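Local coordinates for hypothetical protein SpyM3_0169 (Streptococcus pyogenes, PDB 1PG6) that is of unknown function but belongs to the AIM24 family of the cupin clan and binds calcium ions in the crystal, at residues A[36-39]-A[40-44]; A[106-110]-A[111-115]. All coordinates share one frame; numbering follows the deposited sequence.

Contact 1 (A[36-39]-A[40-44]); sequences VYLQ and QGSMV. With CA (calcium ion), chain C.
Ser42 grips the carbonyl oxygen of Gln39 twice, once through its backbone and once through its hydroxyl. The backbone bond, Ser42 N to Gln39 O, is 2.9 Å long and fairly straight (155° at the hydrogen), although the donor stands well out of the carbonyl plane. The hydroxyl bond is the shorter, with Ser42 OG 2.8 Å from Gln39 O, and it lies in that plane on a lone pair. Both donors can reach one acceptor because chi1 of Ser42 (65°) sets OG between the backbone N and the carbonyl carbon, from where it reaches the oxygen that the N-H already uses. Serine suits the place: its side chain is short, and its buried hydroxyl donates a hydrogen bond to a carbonyl close by.

These bonds close a type II beta turn from Gln39 to Ser42. Gly41 holds the third position, where the positive phi of 80° favours glycine, while Gln40, at the second position, is exposed. The turn takes the chain from strand 35-39, inside a six-stranded antiparallel sheet, into strand 43-46 at the border of a four-stranded one.

Van der Waals packing adds to the polar bonds. Leu38 points toward the turn and rests its CD1 3.5 Å from Ser42 OG, so the polar tip of the serine sits against a methyl while its proton is engaged with the carbonyl. Leu95 of strand 91-95 is an apolar neighbour of both residues.

From the protein, a calcium ion takes two backbone carbonyl oxygens, Gly41 O at 2.5 Å and Met43 O, also at 2.5 Å, and a water adds a third ligand. Carbonyl oxygens are hard ligands that suit this ion, and their use here asks nothing of the side chain of Met43, a selenomethionine.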
# COMPACT_ATOMS: atom_id res chain seq x y z
N VAL A 36 -6.88 7.33 -11.41
CA VAL A 36 -6.30 6.98 -10.13
C VAL A 36 -6.04 5.49 -10.05
O VAL A 36 -6.84 4.68 -10.53
CB VAL A 36 -7.24 7.39 -8.96
CG1 VAL A 36 -8.60 6.74 -9.13
CG2 VAL A 36 -6.62 7.00 -7.64
N TYR A 37 -4.90 5.13 -9.47
CA TYR A 37 -4.54 3.74 -9.28
C TYR A 37 -5.20 3.33 -7.97
O TYR A 37 -5.22 4.11 -7.02
CB TYR A 37 -3.03 3.57 -9.13
CG TYR A 37 -2.20 3.98 -10.33
CD1 TYR A 37 -1.74 5.29 -10.47
CD2 TYR A 37 -1.86 3.05 -11.30
CE1 TYR A 37 -0.96 5.66 -11.57
CE2 TYR A 37 -1.09 3.41 -12.40
CZ TYR A 37 -0.64 4.71 -12.53
OH TYR A 37 0.14 5.06 -13.61
N LEU A 38 -5.72 2.11 -7.90
CA LEU A 38 -6.38 1.66 -6.68
C LEU A 38 -6.13 0.20 -6.34
O LEU A 38 -5.90 -0.64 -7.21
CB LEU A 38 -7.89 1.89 -6.75
CG LEU A 38 -8.62 1.29 -7.95
CD1 LEU A 38 -9.83 0.49 -7.50
CD2 LEU A 38 -9.02 2.41 -8.89
N GLN A 39 -6.18 -0.08 -5.04
CA GLN A 39 -6.01 -1.43 -4.51
C GLN A 39 -7.07 -2.31 -5.17
O GLN A 39 -8.25 -1.97 -5.16
CB GLN A 39 -6.23 -1.38 -3.00
CG GLN A 39 -6.30 -2.72 -2.30
CD GLN A 39 -6.68 -2.57 -0.84
OE1 GLN A 39 -5.85 -2.23 0.00
NE2 GLN A 39 -7.96 -2.80 -0.53
N GLN A 40 -6.64 -3.42 -5.76
CA GLN A 40 -7.59 -4.30 -6.42
C GLN A 40 -8.75 -4.64 -5.49
O GLN A 40 -8.54 -5.00 -4.34
CB GLN A 40 -6.91 -5.60 -6.86
CG GLN A 40 -7.82 -6.47 -7.72
CD GLN A 40 -7.32 -7.89 -7.86
OE1 GLN A 40 -7.78 -8.63 -8.73
NE2 GLN A 40 -6.40 -8.29 -6.99
N GLY A 41 -9.97 -4.50 -6.00
CA GLY A 41 -11.15 -4.80 -5.22
C GLY A 41 -11.61 -3.73 -4.24
O GLY A 41 -12.62 -3.93 -3.57
N SER A 42 -10.92 -2.60 -4.15
CA SER A 42 -11.31 -1.57 -3.19
C SER A 42 -12.50 -0.71 -3.61
O SER A 42 -13.03 0.05 -2.81
CB SER A 42 -10.12 -0.66 -2.86
OG SER A 42 -9.68 0.07 -3.99
N MSE A 43 -12.93 -0.84 -4.86
CA MSE A 43 -14.07 -0.05 -5.34
C MSE A 43 -15.37 -0.37 -4.58
O MSE A 43 -15.68 -1.53 -4.36
CB MSE A 43 -14.28 -0.33 -6.82
CG MSE A 43 -15.43 0.44 -7.42
SE MSE A 43 -14.99 2.29 -7.58
CE MSE A 43 -14.02 2.15 -9.26
N VAL A 44 -16.12 0.64 -4.17
CA VAL A 44 -17.39 0.41 -3.48
C VAL A 44 -18.49 0.79 -4.46
O VAL A 44 -19.49 0.09 -4.61
CB VAL A 44 -17.52 1.27 -2.21
CG1 VAL A 44 -18.88 1.04 -1.56
CG2 VAL A 44 -16.40 0.91 -1.24
CA CA C . -15.05 -3.89 -4.07
O HOH W 1 -14.75 -6.40 -4.26

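Contact 2 (A[106-110]-A[111-115])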
# COMPACT_ATOMS: atom_id res chain seq x y z
N LEU A 106 -0.84 11.11 1.87
CA LEU A 106 0.50 11.67 1.85
C LEU A 106 0.75 12.39 0.52
O LEU A 106 0.53 11.82 -0.56
CB LEU A 106 1.52 10.56 2.06
CG LEU A 106 1.41 9.81 3.41
CD1 LEU A 106 2.31 8.58 3.40
CD2 LEU A 106 1.79 10.74 4.55
N GLU A 107 1.19 13.64 0.61
CA GLU A 107 1.47 14.46 -0.57
C GLU A 107 2.81 14.05 -1.17
O GLU A 107 3.81 13.94 -0.46
CB GLU A 107 1.51 15.94 -0.18
CG GLU A 107 1.72 16.91 -1.34
CD GLU A 107 0.51 17.04 -2.24
OE1 GLU A 107 0.54 17.87 -3.18
OE2 GLU A 107 -0.48 16.31 -2.02
N LEU A 108 2.83 13.83 -2.47
CA LEU A 108 4.06 13.42 -3.14
C LEU A 108 4.70 14.56 -3.92
O LEU A 108 4.02 15.39 -4.52
CB LEU A 108 3.76 12.25 -4.09
CG LEU A 108 3.03 11.05 -3.46
CD1 LEU A 108 2.78 10.01 -4.53
CD2 LEU A 108 3.86 10.47 -2.33
N GLY A 109 6.03 14.59 -3.91
CA GLY A 109 6.77 15.62 -4.60
C GLY A 109 8.18 15.65 -4.06
O GLY A 109 8.99 14.80 -4.41
N GLU A 110 8.46 16.61 -3.19
CA GLU A 110 9.77 16.72 -2.57
C GLU A 110 9.95 15.50 -1.69
O GLU A 110 11.06 15.09 -1.38
CB GLU A 110 9.86 17.99 -1.72
CG GLU A 110 9.58 19.29 -2.46
CD GLU A 110 9.90 20.51 -1.63
OE1 GLU A 110 9.56 21.64 -2.05
OE2 GLU A 110 10.51 20.35 -0.55
N LYS A 111 8.82 14.92 -1.28
CA LYS A 111 8.85 13.73 -0.44
C LYS A 111 8.18 12.57 -1.18
O LYS A 111 7.21 12.76 -1.91
CB LYS A 111 8.13 14.00 0.89
CG LYS A 111 8.81 15.06 1.75
CD LYS A 111 8.05 15.32 3.04
CE LYS A 111 8.07 14.13 3.99
NZ LYS A 111 9.41 13.90 4.61
N GLN A 112 8.73 11.38 -0.99
CA GLN A 112 8.19 10.17 -1.60
C GLN A 112 8.19 9.12 -0.51
O GLN A 112 8.80 9.31 0.54
CB GLN A 112 9.06 9.70 -2.77
CG GLN A 112 9.11 10.66 -3.95
CD GLN A 112 7.74 10.94 -4.55
OE1 GLN A 112 6.88 10.06 -4.59
NE2 GLN A 112 7.55 12.16 -5.05
N TYR A 113 7.51 8.01 -0.76
CA TYR A 113 7.42 6.95 0.24
C TYR A 113 7.52 5.55 -0.32
O TYR A 113 7.34 5.32 -1.52
CB TYR A 113 6.08 7.06 0.98
CG TYR A 113 5.85 8.39 1.67
CD1 TYR A 113 5.35 9.49 0.96
CD2 TYR A 113 6.18 8.56 3.01
CE1 TYR A 113 5.20 10.73 1.57
CE2 TYR A 113 6.03 9.80 3.63
CZ TYR A 113 5.55 10.88 2.91
OH TYR A 113 5.44 12.10 3.52
N ARG A 114 7.81 4.61 0.57
CA ARG A 114 7.87 3.20 0.25
C ARG A 114 6.76 2.60 1.12
O ARG A 114 6.48 3.11 2.21
CB ARG A 114 9.23 2.59 0.62
CG ARG A 114 10.43 3.24 -0.08
CD ARG A 114 11.70 2.42 0.14
NE ARG A 114 12.93 3.17 -0.14
CZ ARG A 114 13.44 3.36 -1.35
NH1 ARG A 114 12.85 2.86 -2.42
NH2 ARG A 114 14.57 4.05 -1.49
N LEU A 115 6.12 1.55 0.63
CA LEU A 115 5.04 0.91 1.38
C LEU A 115 5.11 -0.60 1.30
O LEU A 115 5.52 -1.16 0.29
CB LEU A 115 3.68 1.33 0.83
CG LEU A 115 3.38 2.78 0.49
CD1 LEU A 115 4.01 3.14 -0.84
CD2 LEU A 115 1.87 2.98 0.42
O HOH W 2 4.34 14.20 2.28
O HOH W 3 5.85 15.86 -0.83
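Leu106 and Tyr113 face each other because both turn CG beside the backbone N (chi1 -61° and -58°), which brings a leucine methyl over the tyrosine ring. Leu106 CD1 sits 3.7 Å from the centroid of the Tyr113 ring, almost on its normal, a CH-pi contact over one face. Leu108 comes in at the edge, in the ring plane, with CD2 3.7 Å from Tyr113 CD1. A large flat ring suits the site, since branched leucines can pack on face and rim together while its hydroxyl reaches out to water. That water lies 2.7 Å from Tyr113 OH and donates to Glu107 O. A second water donates to the same carbonyl and accepts from Lys111 N.

The bend itself is held by Gly109, whose backbone angles would be hard for any other residue to adopt. Gly109 N donates to Lys111 O at 3.0 Å. The side chain of Gln112, bent at chi2 (-59°), donates a hydrogen bond from NE2 to Gly109 O at 3.1 Å, coming at the carbonyl from the side and tilted from its plane. This buried amide is further satisfied by Thr152 and Gly154, and Lys111 reaches salt bridges with Glu189 and Glu219.

Strands 103-108 and 113-116 belong to different antiparallel sheets, so this is a sheet-to-sheet connection, closed by a glycine bend, and not a hairpin.

Contact 1 and contact 2 are both short connections at which the chain leaves the same six-stranded sheet for another. Strand 35-39 lies inside that sheet and 103-108 forms one border. The two bends do not touch, with about 9 Å between nearest atoms. Each mixes buried and exposed residues. In 36-44 the work is done mainly by polar groups and backbone, with a calcium ion bound by carbonyls of the turn and of the strand after it. In 106-115 the connection sets two leucines against one tyrosine ring, and waters serve one of its carbonyls and a glutamine amide another. Glycine serves backbone conformation in both.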